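Local coordinates for protein putative streptothricin acetyltransferase (Bacillus anthracis, PDB 3PP9) that probably transfers the acetyl group of acetyl coenzyme A to streptothricin-type antibiotics, as a member of the GNAT acetyltransferase family, at residues P20-S25 against D105-K110; F26-R31 against P51-S56; R41-T46 against F157-F162; T141-V146 against D175-Y180. One frame throughout, in Å; residues are numbered along the deposited sequence.

Contact 1 (P20-S25 against D105-K110). With ACO (acetyl coenzyme *a), chain D.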
# COMPACT_ATOMS: atom_id res chain seq x y z
N PRO A 20 -6.74 21.59 -19.92
CA PRO A 20 -5.46 22.13 -20.34
C PRO A 20 -4.26 21.39 -19.78
O PRO A 20 -4.41 20.51 -18.92
CB PRO A 20 -5.49 23.53 -19.76
CG PRO A 20 -6.18 23.34 -18.44
CD PRO A 20 -7.19 22.23 -18.66
N GLU A 21 -3.08 21.73 -20.31
CA GLU A 21 -1.82 21.18 -19.83
C GLU A 21 -1.64 21.84 -18.48
O GLU A 21 -1.69 23.07 -18.37
CB GLU A 21 -0.63 21.56 -20.73
CG GLU A 21 -0.62 20.95 -22.12
CD GLU A 21 0.55 21.42 -22.99
OE1 GLU A 21 1.31 22.33 -22.58
OE2 GLU A 21 0.69 20.87 -24.11
N ILE A 22 -1.48 21.03 -17.45
CA ILE A 22 -1.29 21.55 -16.12
C ILE A 22 0.12 21.17 -15.72
O ILE A 22 0.50 20.02 -15.87
CB ILE A 22 -2.35 20.98 -15.19
CG1 ILE A 22 -3.69 21.63 -15.54
CG2 ILE A 22 -1.99 21.23 -13.74
CD1 ILE A 22 -4.85 21.07 -14.82
N ASP A 23 0.88 22.14 -15.23
CA ASP A 23 2.26 21.89 -14.82
C ASP A 23 2.26 21.29 -13.42
O ASP A 23 2.03 22.01 -12.45
CB ASP A 23 3.03 23.21 -14.84
CG ASP A 23 4.52 23.04 -14.55
OD1 ASP A 23 4.94 21.94 -14.13
OD2 ASP A 23 5.28 24.01 -14.76
N ASP A 24 2.51 19.98 -13.31
CA ASP A 24 2.55 19.31 -12.00
C ASP A 24 3.98 19.10 -11.54
O ASP A 24 4.22 18.34 -10.60
CB ASP A 24 1.78 17.96 -11.94
CG ASP A 24 2.47 16.82 -12.71
OD1 ASP A 24 3.45 17.07 -13.43
OD2 ASP A 24 2.02 15.65 -12.58
N SER A 25 4.94 19.76 -12.19
CA SER A 25 6.32 19.61 -11.77
C SER A 25 6.58 20.41 -10.51
O SER A 25 5.88 21.38 -10.20
CB SER A 25 7.31 20.03 -12.88
OG SER A 25 7.28 21.43 -13.14
N ASP A 105 -3.92 11.68 -6.52
CA ASP A 105 -3.16 12.80 -7.04
C ASP A 105 -3.86 14.10 -6.72
O ASP A 105 -5.09 14.18 -6.81
CB ASP A 105 -3.06 12.66 -8.59
CG ASP A 105 -2.26 13.78 -9.30
OD1 ASP A 105 -1.98 14.85 -8.73
OD2 ASP A 105 -1.94 13.57 -10.52
N ILE A 106 -3.09 15.07 -6.25
CA ILE A 106 -3.59 16.42 -6.06
C ILE A 106 -2.56 17.29 -6.77
O ILE A 106 -1.36 17.15 -6.54
CB ILE A 106 -3.87 16.85 -4.62
CG1 ILE A 106 -4.37 18.32 -4.61
CG2 ILE A 106 -2.60 16.71 -3.72
CD1 ILE A 106 -4.73 18.86 -3.23
N THR A 107 -3.03 18.13 -7.68
CA THR A 107 -2.14 19.02 -8.40
C THR A 107 -2.74 20.39 -8.59
O THR A 107 -3.90 20.52 -8.95
CB THR A 107 -1.83 18.49 -9.81
OG1 THR A 107 -1.05 17.28 -9.73
CG2 THR A 107 -1.01 19.51 -10.63
N VAL A 108 -1.93 21.41 -8.32
CA VAL A 108 -2.29 22.78 -8.60
C VAL A 108 -1.23 23.25 -9.62
O VAL A 108 -0.02 23.02 -9.44
CB VAL A 108 -2.33 23.67 -7.34
CG1 VAL A 108 -2.44 25.16 -7.72
CG2 VAL A 108 -3.48 23.25 -6.44
N ASP A 109 -1.68 23.85 -10.72
CA ASP A 109 -0.79 24.35 -11.77
C ASP A 109 0.31 25.17 -11.08
O ASP A 109 0.02 26.01 -10.22
CB ASP A 109 -1.61 25.21 -12.74
CG ASP A 109 -0.87 25.59 -14.04
OD1 ASP A 109 0.07 24.90 -14.47
OD2 ASP A 109 -1.32 26.57 -14.68
N LYS A 110 1.56 24.94 -11.48
CA LYS A 110 2.71 25.59 -10.85
C LYS A 110 2.56 27.08 -10.60
O LYS A 110 2.81 27.55 -9.48
CB LYS A 110 4.00 25.32 -11.64
CG LYS A 110 5.26 25.78 -10.90
CD LYS A 110 6.54 25.33 -11.59
CE LYS A 110 6.78 26.07 -12.89
NZ LYS A 110 8.01 25.61 -13.61
N1A ACO D . 6.19 24.65 1.66
C2A ACO D . 5.64 24.89 2.86
N3A ACO D . 4.32 25.03 3.05
C4A ACO D . 3.47 24.93 2.00
C5A ACO D . 4.01 24.70 0.66
C6A ACO D . 5.46 24.57 0.53
N6A ACO D . 5.99 24.35 -0.69
N7A ACO D . 2.98 24.66 -0.20
C8A ACO D . 1.86 24.86 0.53
N9A ACO D . 2.16 25.02 1.84
C1B ACO D . 1.23 25.31 2.94
C2B ACO D . 0.77 26.76 2.75
O2B ACO D . 1.64 27.75 3.31
C3B ACO D . -0.59 26.77 3.41
O3B ACO D . -0.43 27.00 4.80
P3B ACO D . -1.42 27.95 5.64
O7A ACO D . -2.77 27.28 5.54
O8A ACO D . -1.31 29.27 4.93
O9A ACO D . -0.79 27.89 7.02
C4B ACO D . -1.10 25.36 3.18
O4B ACO D . 0.04 24.52 2.93
C5B ACO D . -2.07 25.30 2.00
O5B ACO D . -1.34 25.57 0.80
P1A ACO D . -2.10 25.85 -0.58
O1A ACO D . -1.71 27.22 -1.09
O2A ACO D . -3.54 25.52 -0.36
O3A ACO D . -1.40 24.71 -1.50
P2A ACO D . -1.26 24.72 -3.09
O4A ACO D . 0.10 25.29 -3.35
O5A ACO D . -2.45 25.31 -3.78
O6A ACO D . -1.29 23.14 -3.45
CBP ACO D . 0.05 21.18 -3.81
CCP ACO D . -0.44 22.21 -2.80
CDP ACO D . 0.85 20.11 -3.07
CEP ACO D . -1.16 20.54 -4.50
CAP ACO D . 0.93 21.86 -4.87
OAP ACO D . 2.18 22.26 -4.25
C9P ACO D . 1.28 20.97 -6.03
O9P ACO D . 0.50 20.79 -6.93
N8P ACO D . 2.48 20.40 -6.06
C7P ACO D . 2.95 19.57 -7.18
C6P ACO D . 2.22 18.25 -7.30
C5P ACO D . 2.36 17.49 -6.01
O5P ACO D . 3.42 17.45 -5.41
N4P ACO D . 1.29 16.87 -5.57
C3P ACO D . 1.26 16.09 -4.35
C2P ACO D . 1.85 14.72 -4.70
S1P ACO D . 1.38 13.47 -3.52
C ACO D . -0.20 13.10 -3.98
O ACO D . -0.72 13.68 -4.91
CH3 ACO D . -0.94 12.05 -3.22
O HOH W 1 -0.49 15.48 -11.67
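D23 and D109 each turn their carboxylate trans to the backbone nitrogen (chi1 -175° and -169°), which brings D109 OD1 to the amide of D23 and sends D23 OD2 out to the lysine K110. D23 N donates to D109 OD1 at 3.0 Å, meeting it on the anti side and somewhat out of the carboxylate plane; K111 holds the other oxygen of D109. In return K110 N donates to D23 O (3.1 Å). The K110 chain bends at chi3 so that NZ comes to 3.4 Å from D23 OD2 in a salt bridge. D23 OD1 is engaged within its own loop, accepting from S25 N in an Asx turn and from S25 OG (2.6 Å). Strand 105-108 is the GNAT strand that receives the pantetheine arm: I106 N binds the acetyl oxygen of acetyl coenzyme A, I106 O takes N4P at 2.8 Å, and V108 N reaches O9P at 2.9 Å. On the loop side of this strand, the T107 methyl CG2 packs against both I22 CG2 (3.7 Å) and D24 CB (3.5 Å). One water bridges D24 OD2, D105 OD2 and T107 OG1, linking two carboxylates whose like charges it probably helps to accommodate.

Contact 2 (F26-R31 against P51-S56)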
# COMPACT_ATOMS: atom_id res chain seq x y z
N PHE A 26 7.61 19.99 -9.78
CA PHE A 26 8.00 20.67 -8.56
C PHE A 26 9.49 20.52 -8.36
O PHE A 26 10.15 19.70 -9.00
CB PHE A 26 7.23 20.16 -7.35
CG PHE A 26 7.38 18.70 -7.09
CD1 PHE A 26 6.56 17.79 -7.73
CD2 PHE A 26 8.31 18.24 -6.17
CE1 PHE A 26 6.67 16.43 -7.49
CE2 PHE A 26 8.42 16.88 -5.92
CZ PHE A 26 7.61 15.98 -6.59
N ILE A 27 10.04 21.37 -7.50
CA ILE A 27 11.47 21.36 -7.20
C ILE A 27 11.74 20.62 -5.91
O ILE A 27 11.20 20.98 -4.86
CB ILE A 27 11.99 22.78 -7.01
CG1 ILE A 27 11.67 23.65 -8.22
CG2 ILE A 27 13.49 22.76 -6.70
CD1 ILE A 27 12.04 25.12 -8.00
N VAL A 28 12.61 19.61 -5.99
CA VAL A 28 13.03 18.82 -4.86
C VAL A 28 14.22 19.61 -4.33
O VAL A 28 15.19 19.82 -5.07
CB VAL A 28 13.50 17.42 -5.26
CG1 VAL A 28 14.22 16.73 -4.06
CG2 VAL A 28 12.30 16.59 -5.71
N ASN A 29 14.16 20.09 -3.09
CA ASN A 29 15.28 20.83 -2.50
C ASN A 29 15.72 20.30 -1.16
O ASN A 29 16.69 20.79 -0.57
CB ASN A 29 14.93 22.32 -2.37
CG ASN A 29 13.67 22.57 -1.58
OD1 ASN A 29 13.07 21.66 -1.00
ND2 ASN A 29 13.22 23.83 -1.60
N ALA A 30 15.00 19.28 -0.67
CA ALA A 30 15.27 18.69 0.62
C ALA A 30 14.54 17.38 0.73
O ALA A 30 13.78 17.01 -0.17
CB ALA A 30 14.78 19.64 1.71
N ARG A 31 14.78 16.68 1.82
CA ARG A 31 14.10 15.42 2.05
C ARG A 31 13.85 15.23 3.52
O ARG A 31 14.57 15.77 4.37
CB ARG A 31 14.89 14.22 1.52
CG ARG A 31 16.26 13.99 2.16
CD ARG A 31 16.90 12.70 1.66
NE ARG A 31 18.23 12.49 2.23
CZ ARG A 31 18.93 11.35 2.15
NH1 ARG A 31 18.43 10.26 1.56
NH2 ARG A 31 20.14 11.29 2.70
N PRO A 51 20.88 18.36 -3.08
CA PRO A 51 21.08 19.13 -4.31
C PRO A 51 19.75 19.18 -5.06
O PRO A 51 19.09 18.16 -5.25
CB PRO A 51 22.14 18.33 -5.05
CG PRO A 51 22.87 17.61 -3.97
CD PRO A 51 21.86 17.27 -2.95
N SER A 52 19.35 20.38 -5.48
CA SER A 52 18.04 20.54 -6.08
C SER A 52 17.87 20.03 -7.50
O SER A 52 18.83 19.99 -8.29
CB SER A 52 17.61 22.01 -6.01
OG SER A 52 17.67 22.51 -4.68
N TYR A 53 16.64 19.64 -7.80
CA TYR A 53 16.27 19.17 -9.11
C TYR A 53 14.77 19.29 -9.27
O TYR A 53 14.04 19.43 -8.29
CB TYR A 53 16.74 17.73 -9.35
CG TYR A 53 16.18 16.66 -8.44
CD1 TYR A 53 15.08 15.87 -8.81
CD2 TYR A 53 16.75 16.40 -7.21
CE1 TYR A 53 14.61 14.88 -7.98
CE2 TYR A 53 16.29 15.42 -6.38
CZ TYR A 53 15.21 14.66 -6.76
OH TYR A 53 14.77 13.70 -5.89
N GLU A 54 14.32 19.25 -10.52
CA GLU A 54 12.89 19.31 -10.83
C GLU A 54 12.40 17.97 -11.30
O GLU A 54 13.11 17.23 -11.98
CB GLU A 54 12.56 20.36 -11.90
CG GLU A 54 12.54 21.77 -11.40
CD GLU A 54 12.09 22.77 -12.45
OE1 GLU A 54 11.49 23.78 -12.06
OE2 GLU A 54 12.30 22.53 -13.66
N LYS A 55 11.18 17.64 -10.90
CA LYS A 55 10.56 16.39 -11.32
C LYS A 55 9.08 16.59 -11.44
O LYS A 55 8.52 17.51 -10.85
CB LYS A 55 10.85 15.24 -10.36
CG LYS A 55 10.39 15.46 -8.92
CD LYS A 55 10.43 14.18 -8.10
CE LYS A 55 9.35 13.18 -8.58
NZ LYS A 55 9.17 11.98 -7.71
N SER A 56 8.44 15.72 -12.22
CA SER A 56 7.00 15.77 -12.41
C SER A 56 6.42 14.72 -11.48
O SER A 56 7.02 13.67 -11.28
CB SER A 56 6.65 15.44 -13.86
OG SER A 56 7.27 16.34 -14.76
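F26-R31 and P51-S56 pair as the two arms of the antiparallel beta hairpin 25-36/43-56, near the ends of the arms away from the turn. Four backbone hydrogen bonds join them, two in the F26-K55 pair and two in the V28-Y53 pair, the shortest being V28 N to Y53 O at 2.7 Å. Between these lies the non-hydrogen-bonded pair I27-E54, where CA-H...O contacts fill in: E54 CA stands 3.3 Å from F26 O, and I27 CA similarly approaches Y53 O.

Two CH-pi contacts form on the face carrying F26, V28, Y53 and K55. V28 CB sits over the Y53 ring, 3.7 Å from its centroid and 16° off the normal, while K55 CG lies over one face of the F26 ring, 4.0 Å from the centroid. Both rings are swung between their own N and C atoms (chi1 59° for F26, 62° for Y53), which lays each alongside its partner, pointing the same way. The Y53 hydroxyl is hydrogen-bonded to N144 ND2, and F26 belongs to the acetyl coenzyme A pocket.

Aliphatic packing continues with K55 CD against V28 CG2 and, on the other face, I27 CG1 against E54 CG. The tightest apolar approach brings V28 CG1 to 3.4 Å from Y53 CE2.

Contact 3 (R41-T46 against F157-F162)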
# COMPACT_ATOMS: atom_id res chain seq x y z
N ARG A 41 4.01 5.79 19.53
CA ARG A 41 4.44 5.37 18.19
C ARG A 41 4.47 6.55 17.21
O ARG A 41 4.16 6.40 16.02
CB ARG A 41 3.50 4.27 17.68
CG ARG A 41 3.33 3.13 18.69
CD ARG A 41 2.42 1.99 18.22
NE ARG A 41 1.11 2.44 17.78
CZ ARG A 41 0.12 1.62 17.44
NH1 ARG A 41 -1.05 2.12 17.03
NH2 ARG A 41 0.28 0.31 17.51
N ARG A 42 4.86 7.72 17.71
CA ARG A 42 4.89 8.92 16.91
C ARG A 42 6.08 8.91 15.96
O ARG A 42 7.23 8.74 16.38
CB ARG A 42 4.99 10.13 17.84
CG ARG A 42 4.83 11.48 17.17
CD ARG A 42 5.13 12.60 18.17
NE ARG A 42 4.79 13.91 17.62
CZ ARG A 42 3.59 14.48 17.73
NH1 ARG A 42 2.60 13.86 18.36
NH2 ARG A 42 3.38 15.68 17.20
N ILE A 43 5.77 9.08 14.69
CA ILE A 43 6.79 9.14 13.66
C ILE A 43 7.13 10.61 13.53
O ILE A 43 6.25 11.45 13.30
CB ILE A 43 6.29 8.59 12.33
CG1 ILE A 43 6.02 7.09 12.45
CG2 ILE A 43 7.33 8.86 11.23
CD1 ILE A 43 5.36 6.47 11.23
N GLU A 44 8.40 10.92 13.67
CA GLU A 44 8.85 12.28 13.59
C GLU A 44 9.80 12.43 12.43
O GLU A 44 10.21 11.45 11.81
CB GLU A 44 9.56 12.68 14.89
CG GLU A 44 8.67 12.59 16.11
CD GLU A 44 9.40 12.93 17.39
OE1 GLU A 44 10.64 12.83 17.43
OE2 GLU A 44 8.71 13.27 18.38
N TYR A 45 10.15 13.66 12.13
CA TYR A 45 11.07 13.86 11.04
C TYR A 45 11.83 15.15 11.21
O TYR A 45 11.46 16.02 12.01
CB TYR A 45 10.32 13.92 9.70
CG TYR A 45 9.48 15.17 9.51
CD1 TYR A 45 10.07 16.37 9.10
CD2 TYR A 45 8.12 15.16 9.74
CE1 TYR A 45 9.33 17.52 8.94
CE2 TYR A 45 7.36 16.29 9.58
CZ TYR A 45 7.98 17.48 9.17
OH TYR A 45 7.26 18.64 9.00
N THR A 46 12.92 15.22 10.47
CA THR A 46 13.75 16.42 10.39
C THR A 46 13.92 16.58 8.89
O THR A 46 13.75 15.63 8.12
CB THR A 46 15.10 16.33 11.10
OG1 THR A 46 15.92 15.29 10.53
CG2 THR A 46 14.91 16.10 12.60
N PHE A 157 -3.04 16.51 8.43
CA PHE A 157 -2.62 15.13 8.27
C PHE A 157 -1.43 14.82 9.17
O PHE A 157 -0.63 15.71 9.50
CB PHE A 157 -2.19 14.85 6.83
CG PHE A 157 -3.32 14.84 5.82
CD1 PHE A 157 -3.87 16.02 5.31
CD2 PHE A 157 -3.79 13.64 5.32
CE1 PHE A 157 -4.89 15.99 4.37
CE2 PHE A 157 -4.80 13.61 4.37
CZ PHE A 157 -5.36 14.78 3.89
N VAL A 158 -1.32 13.56 9.57
CA VAL A 158 -0.22 13.08 10.39
C VAL A 158 0.39 11.85 9.72
O VAL A 158 -0.27 11.15 8.96
CB VAL A 158 -0.67 12.73 11.80
CG1 VAL A 158 -1.24 13.96 12.49
CG2 VAL A 158 -1.67 11.62 11.78
N ILE A 159 1.67 11.62 9.96
CA ILE A 159 2.35 10.46 9.38
C ILE A 159 1.98 9.21 10.17
O ILE A 159 2.14 9.15 11.39
CB ILE A 159 3.86 10.62 9.41
CG1 ILE A 159 4.27 11.83 8.57
CG2 ILE A 159 4.50 9.36 8.85
CD1 ILE A 159 5.76 12.10 8.61
N GLY A 160 1.47 8.21 9.44
CA GLY A 160 1.09 6.94 10.05
C GLY A 160 2.02 5.79 9.72
O GLY A 160 2.00 4.78 10.39
N GLY A 161 2.84 5.95 8.69
CA GLY A 161 3.76 4.89 8.32
C GLY A 161 4.73 5.32 7.25
O GLY A 161 4.64 6.42 6.73
N PHE A 162 5.67 4.44 6.94
CA PHE A 162 6.68 4.73 5.93
C PHE A 162 7.25 3.42 5.42
O PHE A 162 7.06 2.36 6.04
CB PHE A 162 7.75 5.73 6.41
CG PHE A 162 8.43 5.41 7.70
CD1 PHE A 162 9.46 4.48 7.76
CD2 PHE A 162 8.12 6.14 8.85
CE1 PHE A 162 10.11 4.24 8.97
CE2 PHE A 162 8.77 5.90 10.05
CZ PHE A 162 9.76 4.95 10.11
O HOH W 2 3.19 10.69 13.39
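I43 runs obliquely across F162 and brings its CG2 methyl to the edge of the phenyl ring, near the ring plane, 3.5 Å from F162 CE2. The same methyl meets I159 CG2 at 3.7 Å, so this branch touches both an aromatic edge and an aliphatic branch. The other branch extends further: with CG1 trans to the carbonyl carbon (chi1 -66°) and chi2 also extended, CD1 reaches the backbone of the two glycines and stops 3.6 Å from G161 N. Y45 and I159 cross at about a right angle, I159 CD1 lying 4.0 Å from Y45 CD2 and oblique to the ring. The tyrosine hydroxyl is held beyond the contact by K150 and E153 of helix 146-154. Between the backbones a single water donates to I159 O at 2.7 Å and to I43 O at 3.2 Å. The axes of strands 43-46 and 158-162 cross at 101° and approach to 7.5 Å, so they meet through side chains and not as sheet neighbours. F162 also meets F162 of the second subunit, and I43 packs on F164 of that subunit. G160 and G161 both face Y180, a classic beta bulge in strand 158-163, an edge strand within its own chain, where G161 and F162 pair in an antiparallel ladder with a strand of the second subunit: a dimer interface built on a continuous beta-sheet.

Contact 4 (T141-V146 against D175-Y180). With K (potassium ion), chain F; ACO (acetyl coenzyme *a), chain D.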
# COMPACT_ATOMS: atom_id res chain seq x y z
N THR A 141 3.12 9.83 -0.29
CA THR A 141 3.99 10.78 -0.95
C THR A 141 5.41 10.24 -0.70
O THR A 141 5.57 9.21 -0.03
CB THR A 141 3.68 12.27 -0.54
OG1 THR A 141 4.45 13.18 -1.36
CG2 THR A 141 3.92 12.51 0.93
N GLN A 142 6.41 10.85 -1.33
CA GLN A 142 7.82 10.44 -1.19
C GLN A 142 8.46 11.45 -0.23
O GLN A 142 8.03 12.61 -0.17
CB GLN A 142 8.59 10.46 -2.50
CG GLN A 142 8.13 9.44 -3.52
CD GLN A 142 9.04 9.36 -4.74
OE1 GLN A 142 10.25 9.60 -4.66
NE2 GLN A 142 8.47 8.97 -5.87
N ASN A 143 9.50 11.01 0.47
CA ASN A 143 10.19 11.85 1.43
C ASN A 143 10.93 13.01 0.78
O ASN A 143 11.31 13.94 1.46
CB ASN A 143 11.13 11.06 2.34
CG ASN A 143 12.33 10.54 1.62
OD1 ASN A 143 12.23 10.09 0.48
ND2 ASN A 143 13.49 10.53 2.29
N ASN A 144 11.10 12.99 -0.54
CA ASN A 144 11.74 14.10 -1.21
C ASN A 144 10.76 15.17 -1.67
O ASN A 144 11.19 16.13 -2.31
CB ASN A 144 12.63 13.64 -2.39
CG ASN A 144 11.85 13.01 -3.51
OD1 ASN A 144 10.66 12.77 -3.41
ND2 ASN A 144 12.55 12.73 -4.63
N ASN A 145 9.46 15.03 -1.37
CA ASN A 145 8.48 16.05 -1.74
C ASN A 145 8.12 16.80 -0.46
O ASN A 145 7.03 16.65 0.09
CB ASN A 145 7.26 15.41 -2.40
CG ASN A 145 6.36 16.42 -3.06
OD1 ASN A 145 6.51 17.64 -2.87
ND2 ASN A 145 5.43 15.91 -3.88
N VAL A 146 9.07 17.60 0.02
CA VAL A 146 8.89 18.36 1.26
C VAL A 146 7.75 19.37 1.13
O VAL A 146 6.98 19.56 2.08
CB VAL A 146 10.22 18.98 1.75
CG1 VAL A 146 10.00 19.84 3.01
CG2 VAL A 146 11.24 17.86 2.04
N ASP A 175 17.47 6.04 -2.73
CA ASP A 175 16.97 5.72 -1.43
C ASP A 175 15.69 6.49 -1.09
O ASP A 175 15.57 7.01 0.02
CB ASP A 175 18.10 6.04 -0.42
CG ASP A 175 19.34 5.16 -0.63
OD1 ASP A 175 19.18 3.93 -0.83
OD2 ASP A 175 20.47 5.68 -0.54
N GLU A 176 14.75 6.48 -2.02
CA GLU A 176 13.45 7.14 -1.89
C GLU A 176 12.63 6.42 -0.81
O GLU A 176 12.65 5.19 -0.77
CB GLU A 176 12.73 7.02 -3.24
CG GLU A 176 13.55 7.55 -4.40
CD GLU A 176 12.92 7.34 -5.76
OE1 GLU A 176 11.90 6.64 -5.86
OE2 GLU A 176 13.46 7.88 -6.75
N VAL A 177 11.92 7.17 0.04
CA VAL A 177 11.11 6.57 1.10
C VAL A 177 9.66 6.98 0.93
O VAL A 177 9.37 8.16 0.70
CB VAL A 177 11.59 7.04 2.50
CG1 VAL A 177 10.80 6.38 3.63
CG2 VAL A 177 13.11 6.78 2.69
N ALA A 178 8.75 6.02 1.00
CA ALA A 178 7.32 6.30 0.92
C ALA A 178 6.85 6.72 2.30
O ALA A 178 7.23 6.10 3.30
CB ALA A 178 6.55 5.04 0.49
N ILE A 179 6.03 7.77 2.36
CA ILE A 179 5.47 8.27 3.60
C ILE A 179 3.95 8.24 3.46
O ILE A 179 3.40 8.74 2.48
CB ILE A 179 5.94 9.69 3.95
CG1 ILE A 179 7.47 9.75 4.00
CG2 ILE A 179 5.34 10.13 5.28
CD1 ILE A 179 8.03 11.13 4.34
N TYR A 180 3.29 7.65 4.44
CA TYR A 180 1.81 7.53 4.43
C TYR A 180 1.19 8.52 5.44
O TYR A 180 1.50 8.48 6.63
CB TYR A 180 1.43 6.07 4.67
CG TYR A 180 2.11 5.20 3.64
CD1 TYR A 180 1.55 5.00 2.40
CD2 TYR A 180 3.34 4.63 3.91
CE1 TYR A 180 2.21 4.21 1.44
CE2 TYR A 180 3.99 3.85 2.97
CZ TYR A 180 3.43 3.65 1.75
OH TYR A 180 4.11 2.86 0.85
K K F . 5.48 12.62 -4.08
N1A ACO D . 6.19 24.65 1.66
C2A ACO D . 5.64 24.89 2.86
N3A ACO D . 4.32 25.03 3.05
C4A ACO D . 3.47 24.93 2.00
C5A ACO D . 4.01 24.70 0.66
C6A ACO D . 5.46 24.57 0.53
N6A ACO D . 5.99 24.35 -0.69
N7A ACO D . 2.98 24.66 -0.20
C8A ACO D . 1.86 24.86 0.53
N9A ACO D . 2.16 25.02 1.84
C1B ACO D . 1.23 25.31 2.94
C2B ACO D . 0.77 26.76 2.75
O2B ACO D . 1.64 27.75 3.31
C3B ACO D . -0.59 26.77 3.41
O3B ACO D . -0.43 27.00 4.80
P3B ACO D . -1.42 27.95 5.64
O7A ACO D . -2.77 27.28 5.54
O8A ACO D . -1.31 29.27 4.93
O9A ACO D . -0.79 27.89 7.02
C4B ACO D . -1.10 25.36 3.18
O4B ACO D . 0.04 24.52 2.93
C5B ACO D . -2.07 25.30 2.00
O5B ACO D . -1.34 25.57 0.80
P1A ACO D . -2.10 25.85 -0.58
O1A ACO D . -1.71 27.22 -1.09
O2A ACO D . -3.54 25.52 -0.36
O3A ACO D . -1.40 24.71 -1.50
P2A ACO D . -1.26 24.72 -3.09
O4A ACO D . 0.10 25.29 -3.35
O5A ACO D . -2.45 25.31 -3.78
O6A ACO D . -1.29 23.14 -3.45
CBP ACO D . 0.05 21.18 -3.81
CCP ACO D . -0.44 22.21 -2.80
CDP ACO D . 0.85 20.11 -3.07
CEP ACO D . -1.16 20.54 -4.50
CAP ACO D . 0.93 21.86 -4.87
OAP ACO D . 2.18 22.26 -4.25
C9P ACO D . 1.28 20.97 -6.03
O9P ACO D . 0.50 20.79 -6.93
N8P ACO D . 2.48 20.40 -6.06
C7P ACO D . 2.95 19.57 -7.18
C6P ACO D . 2.22 18.25 -7.30
C5P ACO D . 2.36 17.49 -6.01
O5P ACO D . 3.42 17.45 -5.41
N4P ACO D . 1.29 16.87 -5.57
C3P ACO D . 1.26 16.09 -4.35
C2P ACO D . 1.85 14.72 -4.70
S1P ACO D . 1.38 13.47 -3.52
C ACO D . -0.20 13.10 -3.98
O ACO D . -0.72 13.68 -4.91
CH3 ACO D . -0.94 12.05 -3.22
O HOH W 3 15.86 9.34 1.05
O HOH W 4 8.61 13.01 -5.13
O HOH W 5 4.89 9.74 -4.24
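The end of strand 136-142, where the chain turns from the main sheet into helix 146-154 beside the acetyl coenzyme A thioester, pairs here with the start of strand 178-184. T141 and I179 form an antiparallel hydrogen-bonded pair, with I179 N donating to T141 O at 2.8 Å and T141 N returning the bond to I179 O. At Q142 and A178 the pair is non-hydrogen-bonded, and the ladder closes with N143 N to V177 O (2.9 Å).

N143 carries the side-chain part. Its CG lies between its own backbone N and carbonyl carbon (chi1 69°), which folds the amide back across V177 at about a right angle. OD1 accepts V177 N at 3.0 Å, with the donor well above the carbonyl plane, 59° out of it, away from the lone-pair directions. ND2 donates to the backbone oxygen of L32 and to a water, which in turn donates to D175 O, so both ends of this buried amide are satisfied. The I179 methyl CD1 packs on N143 CB at 3.7 Å.

On the cofactor side, T141 OG1 coordinates a potassium ion at 3.0 Å, together with two waters, one of which donates to N144 OD1. A type I turn from Q142 to N145 brings N145 to the N-cap of the helix: OD1 caps A148 N, while ND2 gives acetyl coenzyme A O5P a nearly straight bond of 3.0 Å (170°). This dual use of one asparagine joins the cap of helix 146-154 to the pantetheine site of the GNAT fold.

In the fold
Contact 2 is nested within the loop closed by contact 1, and contact 4 opens after contact 1 closes; the segments of contact 3 alternate along the chain with those of the other three. Contacts 1, 3 and 4 reach the seven-stranded mixed sheet, while contact 2 lies in the 25-36/43-56 hairpin, whose strand 43-56 also enters contact 3. The centres of contacts 2 and 4, and of 3 and 4, are about 12 Å apart, and those of contacts 1 and 3 about 26 Å. Contacts 1 and 4 reach acetyl coenzyme A from neighbouring strands 101-108 and 136-142, and F26 of contact 2 touches it; contacts 3 and 4 touch the second subunit, contact 4 thus doing both.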